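Local coordinates for protein Lys-gingipain catalytic subunit (PDB 6I9A) that cleaves proteins after lysine as a secreted cysteine endopeptidase of Porphyromonas gingivalis, and may act as a virulence factor in periodontal disease, at residues 11-16 with 39-44; 400-405 with 432-437. All blocks are in the same frame, centred on the assembly; numbering follows the deposited sequence. Where two conformers were deposited one is given.

Interaction 1. Residues 11-16 with 39-44; sequences NTPVRM and GFYLDV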
ATOM      1  N   ASN A  11       8.847  -6.675  -7.618  1.00 10.67           N
ATOM      2  CA  ASN A  11       9.555  -7.645  -8.437  1.00 11.48           C
ATOM      3  C   ASN A  11       9.005  -9.009  -8.092  1.00 11.21           C
ATOM      4  O   ASN A  11       8.381  -9.176  -7.046  1.00 12.10           O
ATOM      5  CB  ASN A  11      11.084  -7.552  -8.178  1.00 13.15           C
ATOM      6  CG  ASN A  11      11.923  -8.140  -9.251  1.00 14.74           C
ATOM      7  OD1 ASN A  11      11.412  -8.558 -10.309  1.00 14.76           O
ATOM      8  ND2 ASN A  11      13.237  -8.118  -9.002  1.00 16.97           N
ATOM      9  N   THR A  12       9.287  -9.992  -8.954  1.00 11.12           N
ATOM     10  CA  THR A  12       8.856 -11.368  -8.720  1.00 11.67           C
ATOM     11  C   THR A  12      10.056 -12.290  -8.796  1.00 11.70           C
ATOM     12  O   THR A  12      11.030 -11.986  -9.508  1.00 13.97           O
ATOM     13  CB  THR A  12       7.801 -11.822  -9.764  1.00 12.27           C
ATOM     14  OG1 THR A  12       8.349 -11.733 -11.066  1.00 14.03           O
ATOM     15  CG2 THR A  12       6.517 -10.993  -9.693  1.00 12.89           C
ATOM     16  N   PRO A  13       9.991 -13.455  -8.151  1.00 11.85           N
ATOM     17  CA  PRO A  13       8.995 -13.823  -7.122  1.00 11.67           C
ATOM     18  C   PRO A  13       8.935 -12.798  -6.002  1.00 11.37           C
ATOM     19  O   PRO A  13       9.949 -12.194  -5.622  1.00 12.70           O
ATOM     20  CB  PRO A  13       9.480 -15.186  -6.600  1.00 13.46           C
ATOM     21  CG  PRO A  13      10.461 -15.702  -7.639  1.00 15.00           C
ATOM     22  CD  PRO A  13      11.106 -14.434  -8.195  1.00 13.27           C
ATOM     23  N   VAL A  14       7.731 -12.528  -5.543  1.00 11.15           N
ATOM     24  CA  VAL A  14       7.575 -11.567  -4.460  1.00 10.63           C
ATOM     25  C   VAL A  14       8.199 -12.121  -3.171  1.00 10.65           C
ATOM     26  O   VAL A  14       7.906 -13.250  -2.797  1.00 11.34           O
ATOM     27  CB  VAL A  14       6.098 -11.184  -4.223  1.00 11.72           C
ATOM     28  CG1 VAL A  14       6.010 -10.114  -3.123  1.00 13.70           C
ATOM     29  CG2 VAL A  14       5.470 -10.705  -5.525  1.00 13.20           C
ATOM     30  N   ARG A  15       9.056 -11.336  -2.518  1.00 10.79           N
ATOM     31  CA  ARG A  15       9.660 -11.699  -1.234  1.00 10.90           C
ATOM     32  C   ARG A  15       9.311 -10.676  -0.193  1.00 10.60           C
ATOM     33  O   ARG A  15       9.392  -9.463  -0.466  1.00 11.48           O
ATOM     34  CB  ARG A  15      11.176 -11.809  -1.395  1.00 12.07           C
ATOM     35  CG  ARG A  15      11.532 -12.856  -2.484  1.00 13.17           C
ATOM     36  CD  ARG A  15      13.040 -12.963  -2.717  1.00 14.34           C
ATOM     37  NE  ARG A  15      13.369 -13.684  -3.957  1.00 17.41           N
ATOM     38  CZ  ARG A  15      13.305 -14.992  -4.106  1.00 20.61           C
ATOM     39  NH1 ARG A  15      12.987 -15.765  -3.080  1.00 21.56           N
ATOM     40  NH2 ARG A  15      13.566 -15.539  -5.281  1.00 20.53           N
ATOM     41  N   MET A  16       8.942 -11.127   0.998  1.00 10.59           N
ATOM     42  CA  MET A  16       8.561 -10.203   2.071  0.54 10.97           C
ATOM     43  C   MET A  16       9.212 -10.627   3.382  1.00 11.02           C
ATOM     44  O   MET A  16       9.074 -11.790   3.804  1.00 12.98           O
ATOM     45  CB  MET A  16       7.028 -10.169   2.221  0.54 10.87           C
ATOM     46  CG  MET A  16       6.532  -9.400   3.433  0.54 11.57           C
ATOM     47  SD  MET A  16       4.698  -9.558   3.557  0.54 11.71           S
ATOM     48  CE  MET A  16       4.290  -8.207   2.345  0.54 10.59           C
ATOM     49  N   GLY A  39       1.516 -16.159  -3.454  1.00 10.03           N
ATOM     50  CA  GLY A  39       2.836 -16.195  -4.069  1.00 10.96           C
ATOM     51  C   GLY A  39       3.925 -15.380  -3.427  1.00 10.32           C
ATOM     52  O   GLY A  39       4.968 -15.113  -4.049  1.00 11.01           O
ATOM     53  N   PHE A  40       3.740 -14.980  -2.134  1.00 10.04           N
ATOM     54  CA  PHE A  40       4.817 -14.258  -1.442  1.00 10.16           C
ATOM     55  C   PHE A  40       5.684 -15.264  -0.718  1.00 10.40           C
ATOM     56  O   PHE A  40       5.182 -16.058   0.101  1.00 11.14           O
ATOM     57  CB  PHE A  40       4.270 -13.273  -0.426  1.00 11.65           C
ATOM     58  CG  PHE A  40       3.596 -12.016  -0.927  1.00 11.18           C
ATOM     59  CD1 PHE A  40       2.970 -11.968  -2.167  1.00 14.57           C
ATOM     60  CD2 PHE A  40       3.548 -10.880  -0.127  1.00 13.85           C
ATOM     61  CE1 PHE A  40       2.349 -10.774  -2.616  1.00 14.66           C
ATOM     62  CE2 PHE A  40       2.844  -9.727  -0.550  1.00 15.77           C
ATOM     63  CZ  PHE A  40       2.321  -9.671  -1.798  1.00 14.43           C
ATOM     64  N   TYR A  41       6.990 -15.213  -0.968  1.00 10.26           N
ATOM     65  CA  TYR A  41       7.982 -15.956  -0.154  1.00 10.96           C
ATOM     66  C   TYR A  41       8.218 -15.138   1.091  1.00 11.27           C
ATOM     67  O   TYR A  41       8.773 -14.030   1.021  1.00 11.66           O
ATOM     68  CB  TYR A  41       9.263 -16.127  -0.961  1.00 12.06           C
ATOM     69  CG  TYR A  41       9.132 -17.226  -1.996  1.00 11.37           C
ATOM     70  CD1 TYR A  41       9.264 -18.563  -1.641  1.00 13.69           C
ATOM     71  CD2 TYR A  41       8.818 -16.931  -3.314  1.00 12.23           C
ATOM     72  CE1 TYR A  41       9.133 -19.579  -2.587  1.00 14.79           C
ATOM     73  CE2 TYR A  41       8.707 -17.931  -4.279  1.00 13.05           C
ATOM     74  CZ  TYR A  41       8.845 -19.261  -3.905  1.00 12.80           C
ATOM     75  OH  TYR A  41       8.694 -20.227  -4.848  1.00 13.76           O
ATOM     76  N   LEU A  42       7.778 -15.652   2.231  1.00 11.53           N
ATOM     77  CA  LEU A  42       7.809 -14.943   3.501  1.00 12.27           C
ATOM     78  C   LEU A  42       8.964 -15.355   4.361  1.00 12.61           C
ATOM     79  O   LEU A  42       9.238 -16.553   4.477  1.00 15.08           O
ATOM     80  CB  LEU A  42       6.533 -15.295   4.262  1.00 12.81           C
ATOM     81  CG  LEU A  42       5.218 -14.856   3.555  1.00 12.82           C
ATOM     82  CD1 LEU A  42       4.028 -15.470   4.276  1.00 14.54           C
ATOM     83  CD2 LEU A  42       5.071 -13.327   3.507  1.00 15.42           C
ATOM     84  N   ASP A  43       9.619 -14.399   5.000  1.00 11.48           N
ATOM     85  CA  ASP A  43      10.669 -14.659   5.980  1.00 12.38           C
ATOM     86  C   ASP A  43      10.172 -13.952   7.229  1.00 11.99           C
ATOM     87  O   ASP A  43      10.158 -12.714   7.303  1.00 12.63           O
ATOM     88  CB  ASP A  43      12.003 -14.114   5.474  1.00 13.48           C
ATOM     89  CG  ASP A  43      13.203 -14.504   6.304  1.00 15.70           C
ATOM     90  OD1 ASP A  43      13.064 -15.386   7.197  1.00 17.46           O
ATOM     91  OD2 ASP A  43      14.275 -13.915   6.071  1.00 18.91           O
ATOM     92  N   VAL A  44       9.631 -14.701   8.181  1.00 11.88           N
ATOM     93  CA  VAL A  44       8.877 -14.151   9.323  1.00 12.34           C
ATOM     94  C   VAL A  44       9.610 -14.277  10.616  1.00 11.21           C
ATOM     95  O   VAL A  44      10.012 -15.368  11.003  1.00 13.07           O
ATOM     96  CB  VAL A  44       7.503 -14.849   9.439  1.00 13.08           C
ATOM     97  CG1 VAL A  44       6.638 -14.176  10.489  1.00 14.93           C
ATOM     98  CG2 VAL A  44       6.782 -14.865   8.081  1.00 13.98           C
TER

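Interaction 2. Residues 400-405 with 432-437; sequences VAISKD and GNYDVV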
ATOM      1  N   VAL A 400       1.078 -16.541 -10.822  1.00 10.04           N
ATOM      2  CA  VAL A 400       0.513 -17.833 -10.438  1.00 10.29           C
ATOM      3  C   VAL A 400       1.300 -18.425  -9.290  1.00  9.59           C
ATOM      4  O   VAL A 400       2.532 -18.473  -9.360  1.00 10.46           O
ATOM      5  CB  VAL A 400       0.521 -18.774 -11.665  1.00 11.05           C
ATOM      6  CG1 VAL A 400      -0.130 -20.114 -11.316  1.00 12.36           C
ATOM      7  CG2 VAL A 400      -0.170 -18.138 -12.884  1.00 12.10           C
ATOM      8  N   ALA A 401       0.605 -18.947  -8.286  1.00  9.74           N
ATOM      9  CA  ALA A 401       1.259 -19.516  -7.106  1.00 10.22           C
ATOM     10  C   ALA A 401       0.633 -20.837  -6.792  1.00  9.76           C
ATOM     11  O   ALA A 401      -0.594 -20.956  -6.712  1.00 10.80           O
ATOM     12  CB  ALA A 401       1.117 -18.584  -5.894  1.00 10.79           C
ATOM     13  N   ILE A 402       1.474 -21.849  -6.509  1.00 10.29           N
ATOM     14  CA  ILE A 402       1.040 -23.166  -6.072  1.00 10.23           C
ATOM     15  C   ILE A 402       1.475 -23.341  -4.622  1.00  9.93           C
ATOM     16  O   ILE A 402       2.644 -23.139  -4.312  1.00 11.16           O
ATOM     17  CB  ILE A 402       1.598 -24.277  -6.970  1.00 11.92           C
ATOM     18  CG1 ILE A 402       1.094 -24.108  -8.425  1.00 12.02           C
ATOM     19  CG2 ILE A 402       1.213 -25.672  -6.403  1.00 13.31           C
ATOM     20  CD1 ILE A 402       1.725 -25.115  -9.400  1.00 14.35           C
ATOM     21  N   SER A 403       0.540 -23.736  -3.750  1.00 11.52           N
ATOM     22  CA  SER A 403       0.828 -23.867  -2.323  1.00 11.40           C
ATOM     23  C   SER A 403      -0.000 -24.999  -1.738  1.00 12.08           C
ATOM     24  O   SER A 403      -0.886 -25.545  -2.383  1.00 12.78           O
ATOM     25  CB  SER A 403       0.531 -22.549  -1.592  1.00 12.27           C
ATOM     26  OG  SER A 403      -0.858 -22.269  -1.567  1.00 13.23           O
ATOM     27  N   LYS A 404       0.300 -25.342  -0.475  1.00 13.67           N
ATOM     28  CA  LYS A 404      -0.523 -26.266   0.292  1.00 14.34           C
ATOM     29  C   LYS A 404      -0.302 -26.005   1.770  1.00 15.28           C
ATOM     30  O   LYS A 404       0.831 -25.767   2.181  1.00 15.14           O
ATOM     31  CB  LYS A 404      -0.221 -27.732  -0.055  1.00 14.98           C
ATOM     32  CG  LYS A 404      -1.307 -28.702   0.474  1.00 16.49           C
ATOM     33  CD  LYS A 404      -1.099 -30.146  -0.005  1.00 18.16           C
ATOM     34  CE  LYS A 404       0.184 -30.768   0.513  1.00 20.02           C
ATOM     35  NZ  LYS A 404       0.119 -31.013   1.976  1.00 24.82           N
ATOM     36  N   ASP A 405      -1.396 -25.940   2.533  1.00 17.36           N
ATOM     37  CA  ASP A 405      -1.338 -25.695   3.982  1.00 18.73           C
ATOM     38  C   ASP A 405      -0.617 -24.382   4.318  1.00 20.23           C
ATOM     39  O   ASP A 405       0.078 -24.299   5.315  1.00 20.48           O
ATOM     40  CB  ASP A 405      -0.627 -26.864   4.723  1.00 24.25           C
ATOM     41  CG  ASP A 405      -1.023 -28.252   4.292  1.00 28.92           C
ATOM     42  OD1 ASP A 405      -2.197 -28.601   4.449  1.00 34.93           O
ATOM     43  OD2 ASP A 405      -0.143 -28.983   3.776  1.00 33.74           O
ATOM     44  N   GLY A 432      -2.299 -34.792  -2.155  1.00 24.01           N
ATOM     45  CA  GLY A 432      -3.050 -33.776  -1.441  1.00 24.59           C
ATOM     46  C   GLY A 432      -3.769 -32.846  -2.382  1.00 21.20           C
ATOM     47  O   GLY A 432      -3.661 -32.999  -3.599  1.00 20.65           O
ATOM     48  N   ASN A 433      -4.515 -31.906  -1.791  1.00 24.91           N
ATOM     49  CA  ASN A 433      -5.242 -30.887  -2.539  0.50 26.47           C
ATOM     50  C   ASN A 433      -4.380 -29.627  -2.549  1.00 22.88           C
ATOM     51  O   ASN A 433      -4.225 -29.007  -1.494  1.00 21.04           O
ATOM     52  CB  ASN A 433      -6.635 -30.638  -1.922  0.50 32.17           C
ATOM     53  CG  ASN A 433      -7.700 -30.352  -2.957  0.50 45.96           C
ATOM     54  OD1 ASN A 433      -7.437 -30.277  -4.163  0.50 41.29           O
ATOM     55  ND2 ASN A 433      -8.935 -30.204  -2.514  0.50 42.05           N
ATOM     56  N   TYR A 434      -3.800 -29.280  -3.715  1.00 18.29           N
ATOM     57  CA  TYR A 434      -2.924 -28.108  -3.782  1.00 16.20           C
ATOM     58  C   TYR A 434      -3.664 -26.864  -4.205  1.00 16.39           C
ATOM     59  O   TYR A 434      -4.472 -26.929  -5.121  1.00 16.23           O
ATOM     60  CB  TYR A 434      -1.761 -28.410  -4.748  1.00 15.69           C
ATOM     61  CG  TYR A 434      -0.803 -29.415  -4.129  1.00 15.94           C
ATOM     62  CD1 TYR A 434      -1.110 -30.777  -4.093  1.00 16.78           C
ATOM     63  CD2 TYR A 434       0.375 -28.998  -3.523  1.00 14.17           C
ATOM     64  CE1 TYR A 434      -0.259 -31.696  -3.480  1.00 16.90           C
ATOM     65  CE2 TYR A 434       1.236 -29.910  -2.912  1.00 15.30           C
ATOM     66  CZ  TYR A 434       0.888 -31.248  -2.858  1.00 16.02           C
ATOM     67  OH  TYR A 434       1.741 -32.122  -2.218  1.00 19.42           O
ATOM     68  N   ASP A 435      -3.377 -25.753  -3.538  1.00 13.72           N
ATOM     69  CA  ASP A 435      -4.019 -24.489  -3.878  1.00 13.60           C
ATOM     70  C   ASP A 435      -3.288 -23.848  -5.055  1.00 12.02           C
ATOM     71  O   ASP A 435      -2.065 -23.850  -5.088  1.00 12.05           O
ATOM     72  CB  ASP A 435      -3.990 -23.559  -2.633  1.00 16.30           C
ATOM     73  CG  ASP A 435      -4.724 -24.191  -1.458  1.00 19.11           C
ATOM     74  OD1 ASP A 435      -4.066 -24.495  -0.423  1.00 23.08           O
ATOM     75  OD2 ASP A 435      -5.929 -24.463  -1.596  1.00 20.55           O
ATOM     76  N   VAL A 436      -4.054 -23.258  -5.942  1.00 12.49           N
ATOM     77  CA  VAL A 436      -3.535 -22.525  -7.085  1.00 11.80           C
ATOM     78  C   VAL A 436      -4.201 -21.191  -7.059  1.00 11.29           C
ATOM     79  O   VAL A 436      -5.421 -21.107  -7.119  1.00 12.88           O
ATOM     80  CB  VAL A 436      -3.779 -23.233  -8.433  1.00 13.51           C
ATOM     81  CG1 VAL A 436      -3.175 -22.431  -9.585  1.00 15.65           C
ATOM     82  CG2 VAL A 436      -3.218 -24.655  -8.409  1.00 15.47           C
ATOM     83  N   VAL A 437      -3.415 -20.117  -6.964  1.00 10.88           N
ATOM     84  CA  VAL A 437      -3.924 -18.733  -6.886  1.00 10.75           C
ATOM     85  C   VAL A 437      -3.337 -17.970  -8.027  1.00 10.03           C
ATOM     86  O   VAL A 437      -2.123 -18.054  -8.287  1.00 11.53           O
ATOM     87  CB  VAL A 437      -3.627 -18.089  -5.505  1.00 11.64           C
ATOM     88  CG1 VAL A 437      -4.039 -16.608  -5.486  1.00 11.66           C
ATOM     89  CG2 VAL A 437      -4.359 -18.851  -4.401  1.00 12.58           C
TER
HETATM   90  O   HOH W   1      -2.078 -23.209   0.854  1.00 17.04           O
HETATM   91  O   HOH W   2      -4.083 -26.273   1.587  1.00 24.92           O

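Interaction 1. Residues 11-16 with 39-44
Val-14 to Met-16 run parallel to Phe-40 to Val-44 as neighbouring strands, with the two short axes 4.5 Å apart at closest approach and 20° between their directions. They are the two strands of a beta-alpha-beta crossover whose helix is 25-37, at one side of a parallel four-stranded sheet in the catalytic part of the protease. Three backbone hydrogen bonds join them. Tyr-41 N donates to Val-14 O at 2.8 Å, Met-16 N to Tyr-41 O, and Asp-43 N to Met-16 O. Tyr-41 thus uses both its N-H and its carbonyl on strand 14-20. Gly-39, with positive phi, ends helix 25-37 in a Schellman motif and turns the chain into the second strand.

Val-14, Met-16, Phe-40 and Leu-42 share one face of the sheet. Met-16 SD lies 3.8 Å from Leu-42 CD2. In the conformer described here, CG of Met-16 stands anti to the backbone N (chi1 172°), and the chain bends at its last torsion, which brings CE to the rim of the Phe-40 ring, 3.6 Å from CE2 and in the ring plane. The sulfur is also edge-on to this ring, a Met-aromatic contact. Trp-31 and Leu-32 of helix 25-37 pack on this face.

Arg-15 and Tyr-41 occupy the other face. Pro-13, preceded by a cis peptide bond, puts CB at the edge of the Tyr-41 ring, 3.7 Å from CE2. A hydrogen bond between Tyr-41 OH and Thr-425 OG1 holds the far end of the phenol. Back on the first face, Val-14 CG1 lies over the face of the Phe-40 ring in a CH-pi contact, 3.6 Å from the centroid and 9° off the ring normal.

Interaction 2. Residues 400-405 with 432-437
Four backbone hydrogen bonds tie Ala-401 and Ser-403 to Val-437 and Asp-435 in antiparallel register. Each of these two hydrogen-bonded pairs exchanges two bonds, the shortest being Asp-435 N to Ser-403 O at 2.8 Å. Ile-402 and Val-436 form the non-hydrogen-bonded pair between them.

The apolar contacts are looser. Val-400 CG1 and Val-436 CG1 meet at 4.2 Å, on the face where Ile-392 of strand 389-394 also packs.

The aromatic contact is closer. Lys-404 lays its CD over the centre of the Tyr-434 ring, 3.7 Å from the centroid, in a CH-pi contact. Its chain bends at chi3 (64°) and chi4 (69°), and NZ ends in a salt bridge to Asp-405 OD2, 2.7 Å away. Tyr-434 OH bonds to Glu-430 O.

Two waters link Asp-435 OD1 to the other segment. Asp-435 OD1 accepts from both, each at 2.7 Å. One water bonds to Ser-403 OG and the other takes the N-H of Asp-405. Asp-435 OD2 bonds to Gln-449 NE2, so both carboxylate oxygens have partners.

This is antiparallel strand pairing within the C-terminal immunoglobulin-like domain.

In the fold
Interaction 1 comes first along the chain, and interaction 2 follows in series. Their centres are about 15 Å apart. They belong to different sheets: the parallel one of the protease part and the antiparallel one of the C-terminal immunoglobulin-like domain. The two interactions touch directly, with Gly-39 CA 3.5 Å from Ala-401 CB. Helix 25-37 lies at this boundary, where Gln-37 touches Ser-403 and Asp-435, and Trp-34 touches Val-437. Tyr-399, just before 400-405, joins its OH to both Gly-39 O and Val-14 N; Val-14 N-H is the donor to the hydroxyl. The pair therefore marks part of the junction between the two domains, away from the annotated catalytic and metal sites.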